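Local coordinates for protein Mn transporter subunit (Synechocystis sp. PCC 6803, PDB 3UJP) that probably captures manganese in the periplasm as the solute-binding subunit of a manganese transporter, at residues Met214-Val228 against Ser247-Gln259. Sequence-based numbering, arbitrary orientation.
Sequences MWPINAEQQFTPKQV and STVSDKGQKQVAQ
The Phe-223 ring has the methyl CE of Met-214 on one face, 3.9 Å above its plane and offset toward the rim. Ser-250 OG lies at the ring's edge. The outer end of the ring points at the backbone of Gly-253, where Phe-223 CZ comes within 3.4 Å of Gly-253 CA, approaching obliquely. Trp-215 is met at its edge: Val-249 CB lies in the plane of the indole, 3.7 Å from Trp-215 CZ2. The CG of Trp-215 lies between its backbone N and carbonyl carbon (chi1 66°), which turns the six-membered ring toward this valine. Met-214 packs against the backbone of Gly-253 and Gln-254 in helix 252-256. Its bend at chi3, 71°, brings CE to 3.5 Å from Gly-253 CA. Met-214 CE and Phe-223 CZ thus both lie against the CA of Gly-253, which has no side chain there. Met-214 SD also reaches Val-257 CG1 at 4.2 Å, and Val-228 packs on the same methyl, its CB 4.4 Å from Val-257 CG1. Replacing Phe-223 with an alanine would probably open a gap beside Gly-253 and leave the end of the Met-214 side chain without the ring it lies on. Thr-224 and Gln-227 form a capping box at the start of helix 225-236: Thr-224 N donates to Gln-227 OE1 at 2.9 Å. The loop between Met-214 and this helix carries Asn-218 close to the bound manganese, whose site includes His-66 and Glu-197. Trp-215 is tied by backbone hydrogen bonds to Cys-196 and Gly-198. Val-231 of helix 225-236 touches Met-214 and Val-257, and Ile-243 of strand 242-246 also packs against Val-257.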
ATOM      1  N   MET A 214     -11.985  34.853 -12.701  1.00 76.08           N
ATOM      2  CA  MET A 214     -11.595  35.220 -14.061  1.00 78.00           C
ATOM      3  C   MET A 214     -12.384  34.397 -15.095  1.00 79.95           C
ATOM      4  O   MET A 214     -12.517  34.799 -16.257  1.00 84.96           O
ATOM      5  CB  MET A 214     -10.091  35.065 -14.251  1.00 74.42           C
ATOM      6  CG  MET A 214      -9.500  36.019 -15.236  1.00 71.69           C
ATOM      7  SD  MET A 214      -7.765  36.279 -14.839  1.00 88.55           S
ATOM      8  CE  MET A 214      -7.022  34.704 -15.291  1.00 73.22           C
ATOM      9  N   TRP A 215     -12.909  33.252 -14.643  1.00 75.50           N
ATOM     10  CA  TRP A 215     -13.825  32.412 -15.424  1.00 71.55           C
ATOM     11  C   TRP A 215     -14.572  31.422 -14.527  1.00 68.86           C
ATOM     12  O   TRP A 215     -13.991  30.845 -13.596  1.00 68.95           O
ATOM     13  CB  TRP A 215     -13.091  31.677 -16.547  1.00 68.65           C
ATOM     14  CG  TRP A 215     -12.118  30.682 -16.074  1.00 64.01           C
ATOM     15  CD1 TRP A 215     -12.376  29.410 -15.724  1.00 69.27           C
ATOM     16  CD2 TRP A 215     -10.713  30.877 -15.896  1.00 64.70           C
ATOM     17  NE1 TRP A 215     -11.222  28.785 -15.344  1.00 69.92           N
ATOM     18  CE2 TRP A 215     -10.183  29.669 -15.438  1.00 64.73           C
ATOM     19  CE3 TRP A 215      -9.854  31.958 -16.098  1.00 71.81           C
ATOM     20  CZ2 TRP A 215      -8.831  29.496 -15.173  1.00 69.03           C
ATOM     21  CZ3 TRP A 215      -8.518  31.795 -15.834  1.00 73.35           C
ATOM     22  CH2 TRP A 215      -8.012  30.571 -15.378  1.00 72.40           C
ATOM     23  N   PRO A 216     -15.866  31.222 -14.820  1.00 71.36           N
ATOM     24  CA  PRO A 216     -16.796  30.483 -13.968  1.00 71.00           C
ATOM     25  C   PRO A 216     -16.232  29.126 -13.603  1.00 69.99           C
ATOM     26  O   PRO A 216     -16.065  28.824 -12.409  1.00 71.50           O
ATOM     27  CB  PRO A 216     -18.017  30.298 -14.874  1.00 72.33           C
ATOM     28  CG  PRO A 216     -17.954  31.395 -15.873  1.00 71.18           C
ATOM     29  CD  PRO A 216     -16.483  31.609 -16.105  1.00 72.09           C
ATOM     30  N   ILE A 217     -15.950  28.331 -14.643  1.00 71.06           N
ATOM     31  CA  ILE A 217     -15.505  26.942 -14.533  1.00 64.65           C
ATOM     32  C   ILE A 217     -14.610  26.675 -15.741  1.00 63.87           C
ATOM     33  O   ILE A 217     -14.437  27.546 -16.559  1.00 69.80           O
ATOM     34  CB  ILE A 217     -16.715  26.030 -14.556  1.00 63.30           C
ATOM     35  CG1 ILE A 217     -16.420  24.668 -13.924  1.00 65.01           C
ATOM     36  CG2 ILE A 217     -17.246  25.921 -15.952  1.00 68.92           C
ATOM     37  CD1 ILE A 217     -17.634  23.735 -13.910  1.00 61.39           C
ATOM     38  N   ASN A 218     -14.040  25.491 -15.873  1.00 63.69           N
ATOM     39  CA  ASN A 218     -13.104  25.237 -16.969  1.00 68.37           C
ATOM     40  C   ASN A 218     -13.706  24.712 -18.262  1.00 75.60           C
ATOM     41  O   ASN A 218     -14.589  23.877 -18.239  1.00 78.83           O
ATOM     42  CB  ASN A 218     -12.086  24.223 -16.511  1.00 68.41           C
ATOM     43  CG  ASN A 218     -11.369  24.665 -15.298  1.00 67.77           C
ATOM     44  OD1 ASN A 218     -11.646  24.213 -14.193  1.00 72.07           O
ATOM     45  ND2 ASN A 218     -10.443  25.576 -15.483  1.00 62.40           N
ATOM     46  N   ALA A 219     -13.368  25.262 -19.426  1.00 72.08           N
ATOM     47  CA  ALA A 219     -14.266  24.951 -20.549  1.00 74.96           C
ATOM     48  C   ALA A 219     -13.757  24.773 -21.982  1.00 83.32           C
ATOM     49  O   ALA A 219     -14.567  24.579 -22.900  1.00 88.06           O
ATOM     50  CB  ALA A 219     -15.462  25.924 -20.539  1.00 79.18           C
ATOM     51  N   GLU A 220     -12.443  24.837 -22.166  1.00 86.15           N
ATOM     52  CA  GLU A 220     -11.845  24.677 -23.486  1.00 98.62           C
ATOM     53  C   GLU A 220     -11.395  26.018 -24.055  1.00 86.46           C
ATOM     54  O   GLU A 220     -10.222  26.205 -24.379  1.00 81.46           O
ATOM     55  CB  GLU A 220     -12.832  24.004 -24.443  1.00 96.17           C
ATOM     56  CG  GLU A 220     -13.583  22.831 -23.835  1.00 97.62           C
ATOM     57  CD  GLU A 220     -12.785  21.543 -23.876  1.00107.17           C
ATOM     58  OE1 GLU A 220     -11.914  21.409 -24.761  1.00113.54           O
ATOM     59  OE2 GLU A 220     -13.029  20.664 -23.022  1.00103.16           O
ATOM     60  N   GLN A 221     -12.335  26.949 -24.175  1.00 79.77           N
ATOM     61  CA  GLN A 221     -12.038  28.274 -24.707  1.00 73.35           C
ATOM     62  C   GLN A 221     -11.279  29.121 -23.689  1.00 73.09           C
ATOM     63  O   GLN A 221     -11.876  29.902 -22.949  1.00 75.26           O
ATOM     64  CB  GLN A 221     -13.327  28.985 -25.124  1.00 72.50           C
ATOM     65  CG  GLN A 221     -14.581  28.428 -24.473  1.00 68.39           C
ATOM     66  CD  GLN A 221     -15.852  29.010 -25.063  1.00 72.62           C
ATOM     67  OE1 GLN A 221     -16.163  30.183 -24.861  1.00 81.43           O
ATOM     68  NE2 GLN A 221     -16.593  28.189 -25.798  1.00 68.65           N
ATOM     69  N   GLN A 222      -9.961  28.959 -23.658  1.00 76.87           N
ATOM     70  CA  GLN A 222      -9.118  29.708 -22.734  1.00 75.48           C
ATOM     71  C   GLN A 222      -9.759  31.044 -22.370  1.00 77.51           C
ATOM     72  O   GLN A 222     -10.424  31.669 -23.194  1.00 75.10           O
ATOM     73  CB  GLN A 222      -7.731  29.939 -23.338  1.00 71.83           C
ATOM     74  CG  GLN A 222      -7.262  28.823 -24.258  1.00 72.68           C
ATOM     75  CD  GLN A 222      -5.754  28.669 -24.266  1.00 79.42           C
ATOM     76  OE1 GLN A 222      -5.044  29.376 -23.550  1.00 87.09           O
ATOM     77  NE2 GLN A 222      -5.258  27.743 -25.077  1.00 81.70           N
ATOM     78  N   PHE A 223      -9.554  31.474 -21.129  1.00 73.86           N
ATOM     79  CA  PHE A 223     -10.111  32.718 -20.659  1.00 73.40           C
ATOM     80  C   PHE A 223      -9.749  33.772 -21.687  1.00 73.51           C
ATOM     81  O   PHE A 223      -8.878  33.584 -22.548  1.00 75.25           O
ATOM     82  CB  PHE A 223      -9.629  33.096 -19.253  1.00 73.26           C
ATOM     83  CG  PHE A 223      -8.225  33.579 -19.229  1.00 73.35           C
ATOM     84  CD1 PHE A 223      -7.895  34.823 -19.749  1.00 75.83           C
ATOM     85  CD2 PHE A 223      -7.227  32.781 -18.734  1.00 69.52           C
ATOM     86  CE1 PHE A 223      -6.594  35.258 -19.776  1.00 74.65           C
ATOM     87  CE2 PHE A 223      -5.926  33.211 -18.753  1.00 73.11           C
ATOM     88  CZ  PHE A 223      -5.605  34.453 -19.283  1.00 69.79           C
ATOM     89  N   THR A 224     -10.425  34.898 -21.565  1.00 70.52           N
ATOM     90  CA  THR A 224     -10.400  35.917 -22.588  1.00 72.44           C
ATOM     91  C   THR A 224      -9.982  37.253 -21.959  1.00 76.96           C
ATOM     92  O   THR A 224      -9.935  37.381 -20.725  1.00 78.40           O
ATOM     93  CB  THR A 224     -11.785  36.002 -23.203  1.00 65.04           C
ATOM     94  OG1 THR A 224     -12.580  36.982 -22.517  1.00 64.99           O
ATOM     95  CG2 THR A 224     -12.471  34.622 -23.159  1.00 73.12           C
ATOM     96  N   PRO A 225      -9.638  38.244 -22.789  1.00 76.83           N
ATOM     97  CA  PRO A 225      -9.118  39.477 -22.201  1.00 75.64           C
ATOM     98  C   PRO A 225     -10.200  40.464 -21.745  1.00 79.18           C
ATOM     99  O   PRO A 225      -9.834  41.426 -21.052  1.00 78.41           O
ATOM    100  CB  PRO A 225      -8.278  40.070 -23.331  1.00 74.91           C
ATOM    101  CG  PRO A 225      -8.222  39.007 -24.389  1.00 74.83           C
ATOM    102  CD  PRO A 225      -9.446  38.214 -24.240  1.00 72.85           C
ATOM    103  N   LYS A 226     -11.469  40.248 -22.121  1.00 74.39           N
ATOM    104  CA  LYS A 226     -12.581  40.973 -21.492  1.00 78.93           C
ATOM    105  C   LYS A 226     -12.773  40.377 -20.095  1.00 80.12           C
ATOM    106  O   LYS A 226     -13.247  41.056 -19.178  1.00 75.89           O
ATOM    107  CB  LYS A 226     -13.884  40.908 -22.310  1.00 76.24           C
ATOM    108  CG  LYS A 226     -15.036  41.800 -21.797  1.00 80.28           C
ATOM    109  CD  LYS A 226     -16.381  41.583 -22.556  1.00101.51           C
ATOM    110  CE  LYS A 226     -17.172  42.901 -22.844  1.00107.37           C
ATOM    111  NZ  LYS A 226     -18.338  42.791 -23.818  1.00 93.42           N
ATOM    112  N   GLN A 227     -12.368  39.117 -19.929  1.00 79.98           N
ATOM    113  CA  GLN A 227     -12.508  38.447 -18.641  1.00 74.54           C
ATOM    114  C   GLN A 227     -11.473  38.935 -17.640  1.00 80.00           C
ATOM    115  O   GLN A 227     -11.834  39.364 -16.544  1.00 83.23           O
ATOM    116  CB  GLN A 227     -12.478  36.928 -18.779  1.00 73.09           C
ATOM    117  CG  GLN A 227     -13.830  36.319 -19.153  1.00 75.08           C
ATOM    118  CD  GLN A 227     -13.755  34.810 -19.397  1.00 76.45           C
ATOM    119  OE1 GLN A 227     -12.750  34.300 -19.898  1.00 76.09           O
ATOM    120  NE2 GLN A 227     -14.817  34.096 -19.038  1.00 67.86           N
ATOM    121  N   VAL A 228     -10.196  38.885 -17.999  1.00 75.48           N
ATOM    122  CA  VAL A 228      -9.197  39.461 -17.111  1.00 71.45           C
ATOM    123  C   VAL A 228      -9.504  40.925 -16.895  1.00 74.37           C
ATOM    124  O   VAL A 228      -9.097  41.497 -15.883  1.00 82.35           O
ATOM    125  CB  VAL A 228      -7.815  39.378 -17.680  1.00 66.65           C
ATOM    126  CG1 VAL A 228      -7.811  38.467 -18.900  1.00 75.46           C
ATOM    127  CG2 VAL A 228      -7.341  40.758 -18.043  1.00 65.57           C
ATOM    128  N   SER A 247      -3.765  25.930  -8.426  1.00 68.67           N
ATOM    129  CA  SER A 247      -2.589  25.192  -8.836  1.00 64.60           C
ATOM    130  C   SER A 247      -2.742  24.384 -10.112  1.00 66.22           C
ATOM    131  O   SER A 247      -1.787  23.780 -10.547  1.00 67.60           O
ATOM    132  CB  SER A 247      -2.135  24.273  -7.705  1.00 63.95           C
ATOM    133  OG  SER A 247      -3.022  23.176  -7.530  1.00 70.50           O
ATOM    134  N   THR A 248      -3.929  24.363 -10.711  1.00 73.47           N
ATOM    135  CA  THR A 248      -4.166  23.544 -11.922  1.00 69.59           C
ATOM    136  C   THR A 248      -4.358  24.331 -13.251  1.00 71.96           C
ATOM    137  O   THR A 248      -4.443  23.723 -14.326  1.00 69.61           O
ATOM    138  CB  THR A 248      -5.342  22.550 -11.708  1.00 63.78           C
ATOM    139  OG1 THR A 248      -6.534  23.267 -11.361  1.00 64.32           O
ATOM    140  CG2 THR A 248      -5.022  21.595 -10.585  1.00 63.71           C
ATOM    141  N   VAL A 249      -4.397  25.670 -13.165  1.00 68.61           N
ATOM    142  CA  VAL A 249      -4.710  26.535 -14.291  1.00 68.58           C
ATOM    143  C   VAL A 249      -3.605  27.548 -14.510  1.00 76.44           C
ATOM    144  O   VAL A 249      -2.545  27.448 -13.889  1.00 80.37           O
ATOM    145  CB  VAL A 249      -6.022  27.285 -14.044  1.00 70.51           C
ATOM    146  CG1 VAL A 249      -7.132  26.290 -13.798  1.00 70.41           C
ATOM    147  CG2 VAL A 249      -5.879  28.205 -12.846  1.00 71.98           C
ATOM    148  N   SER A 250      -3.891  28.537 -15.364  1.00 82.24           N
ATOM    149  CA  SER A 250      -2.933  29.528 -15.886  1.00 78.66           C
ATOM    150  C   SER A 250      -2.780  30.763 -14.988  1.00 73.11           C
ATOM    151  O   SER A 250      -3.735  31.505 -14.764  1.00 81.26           O
ATOM    152  CB  SER A 250      -3.395  29.950 -17.297  1.00 80.75           C
ATOM    153  OG  SER A 250      -2.624  30.998 -17.844  1.00 85.78           O
ATOM    154  N   ASP A 251      -1.583  31.007 -14.479  1.00 78.39           N
ATOM    155  CA  ASP A 251      -1.375  32.198 -13.644  1.00 84.32           C
ATOM    156  C   ASP A 251      -1.266  33.466 -14.495  1.00 81.68           C
ATOM    157  O   ASP A 251      -1.460  34.568 -14.009  1.00 81.90           O
ATOM    158  CB  ASP A 251      -0.147  32.039 -12.728  1.00 82.65           C
ATOM    159  CG  ASP A 251       1.159  31.861 -13.514  1.00 88.93           C
ATOM    160  OD1 ASP A 251       1.114  31.553 -14.733  1.00 90.06           O
ATOM    161  OD2 ASP A 251       2.244  32.017 -12.906  1.00 89.95           O
ATOM    162  N   LYS A 252      -0.971  33.285 -15.772  1.00 85.43           N
ATOM    163  CA  LYS A 252      -0.729  34.395 -16.696  1.00 83.18           C
ATOM    164  C   LYS A 252      -1.804  35.488 -16.747  1.00 85.86           C
ATOM    165  O   LYS A 252      -1.497  36.678 -16.866  1.00 85.69           O
ATOM    166  CB  LYS A 252      -0.479  33.843 -18.096  1.00 83.83           C
ATOM    167  CG  LYS A 252       0.665  32.837 -18.144  1.00 90.42           C
ATOM    168  CD  LYS A 252       0.894  32.342 -19.565  1.00 99.94           C
ATOM    169  CE  LYS A 252      -0.397  31.771 -20.195  1.00108.21           C
ATOM    170  NZ  LYS A 252      -0.223  31.265 -21.612  1.00102.39           N
ATOM    171  N   GLY A 253      -3.067  35.092 -16.664  1.00 85.19           N
ATOM    172  CA  GLY A 253      -4.140  36.063 -16.679  1.00 80.56           C
ATOM    173  C   GLY A 253      -4.261  36.822 -15.373  1.00 86.28           C
ATOM    174  O   GLY A 253      -4.554  38.020 -15.377  1.00 85.20           O
ATOM    175  N   GLN A 254      -4.052  36.125 -14.252  1.00 89.48           N
ATOM    176  CA  GLN A 254      -4.190  36.726 -12.919  1.00 83.70           C
ATOM    177  C   GLN A 254      -3.040  37.658 -12.609  1.00 86.87           C
ATOM    178  O   GLN A 254      -3.242  38.795 -12.171  1.00 83.90           O
ATOM    179  CB  GLN A 254      -4.211  35.654 -11.845  1.00 81.00           C
ATOM    180  CG  GLN A 254      -4.683  36.171 -10.515  1.00 79.83           C
ATOM    181  CD  GLN A 254      -6.176  36.403 -10.491  1.00 76.48           C
ATOM    182  OE1 GLN A 254      -6.898  35.763  -9.731  1.00 78.68           O
ATOM    183  NE2 GLN A 254      -6.654  37.321 -11.331  1.00 75.70           N
ATOM    184  N   LYS A 255      -1.830  37.149 -12.811  1.00 89.86           N
ATOM    185  CA  LYS A 255      -0.646  37.992 -12.838  1.00 90.60           C
ATOM    186  C   LYS A 255      -0.874  39.301 -13.644  1.00 94.08           C
ATOM    187  O   LYS A 255      -0.486  40.382 -13.187  1.00 93.27           O
ATOM    188  CB  LYS A 255       0.564  37.194 -13.351  1.00 85.93           C
ATOM    189  CG  LYS A 255       1.183  36.310 -12.271  1.00 91.90           C
ATOM    190  CD  LYS A 255       2.379  35.532 -12.779  1.00 86.83           C
ATOM    191  CE  LYS A 255       3.045  34.760 -11.646  1.00 81.01           C
ATOM    192  NZ  LYS A 255       4.065  33.781 -12.158  1.00 91.78           N
ATOM    193  N   GLN A 256      -1.510  39.206 -14.817  1.00 96.27           N
ATOM    194  CA  GLN A 256      -1.870  40.391 -15.616  1.00 92.73           C
ATOM    195  C   GLN A 256      -2.611  41.442 -14.778  1.00 91.06           C
ATOM    196  O   GLN A 256      -2.168  42.582 -14.645  1.00 97.19           O
ATOM    197  CB  GLN A 256      -2.755  40.009 -16.818  1.00 91.69           C
ATOM    198  CG  GLN A 256      -2.073  39.275 -17.984  1.00 96.03           C
ATOM    199  CD  GLN A 256      -3.006  39.090 -19.193  1.00 99.73           C
ATOM    200  OE1 GLN A 256      -3.835  39.957 -19.491  1.00 91.06           O
ATOM    201  NE2 GLN A 256      -2.876  37.951 -19.880  1.00 94.80           N
ATOM    202  N   VAL A 257      -3.754  41.049 -14.230  1.00 86.53           N
ATOM    203  CA  VAL A 257      -4.567  41.943 -13.413  1.00 90.40           C
ATOM    204  C   VAL A 257      -3.835  42.385 -12.129  1.00 90.57           C
ATOM    205  O   VAL A 257      -4.359  43.170 -11.335  1.00 90.44           O
ATOM    206  CB  VAL A 257      -5.957  41.303 -13.083  1.00 84.31           C
ATOM    207  CG1 VAL A 257      -6.078  39.933 -13.726  1.00 81.13           C
ATOM    208  CG2 VAL A 257      -6.188  41.233 -11.571  1.00 80.32           C
ATOM    209  N   ALA A 258      -2.614  41.890 -11.948  1.00 91.63           N
ATOM    210  CA  ALA A 258      -1.830  42.191 -10.751  1.00 91.23           C
ATOM    211  C   ALA A 258      -0.809  43.304 -10.994  1.00 97.95           C
ATOM    212  O   ALA A 258      -0.705  44.254 -10.200  1.00 98.67           O
ATOM    213  CB  ALA A 258      -1.138  40.931 -10.239  1.00 90.98           C
ATOM    214  N   GLN A 259      -0.060  43.186 -12.085  1.00 98.91           N
ATOM    215  CA  GLN A 259       0.950  44.179 -12.432  1.00102.32           C
ATOM    216  C   GLN A 259       0.321  45.387 -13.116  1.00102.51           C
ATOM    217  O   GLN A 259       1.022  46.244 -13.654  1.00106.38           O
ATOM    218  CB  GLN A 259       2.021  43.562 -13.334  1.00 98.68           C
ATOM    219  CG  GLN A 259       3.127  42.841 -12.581  1.00108.02           C
ATOM    220  CD  GLN A 259       2.889  41.345 -12.484  1.00117.02           C
ATOM    221  OE1 GLN A 259       2.905  40.771 -11.393  1.00114.02           O
ATOM    222  NE2 GLN A 259       2.668  40.705 -13.627  1.00110.40           N
TER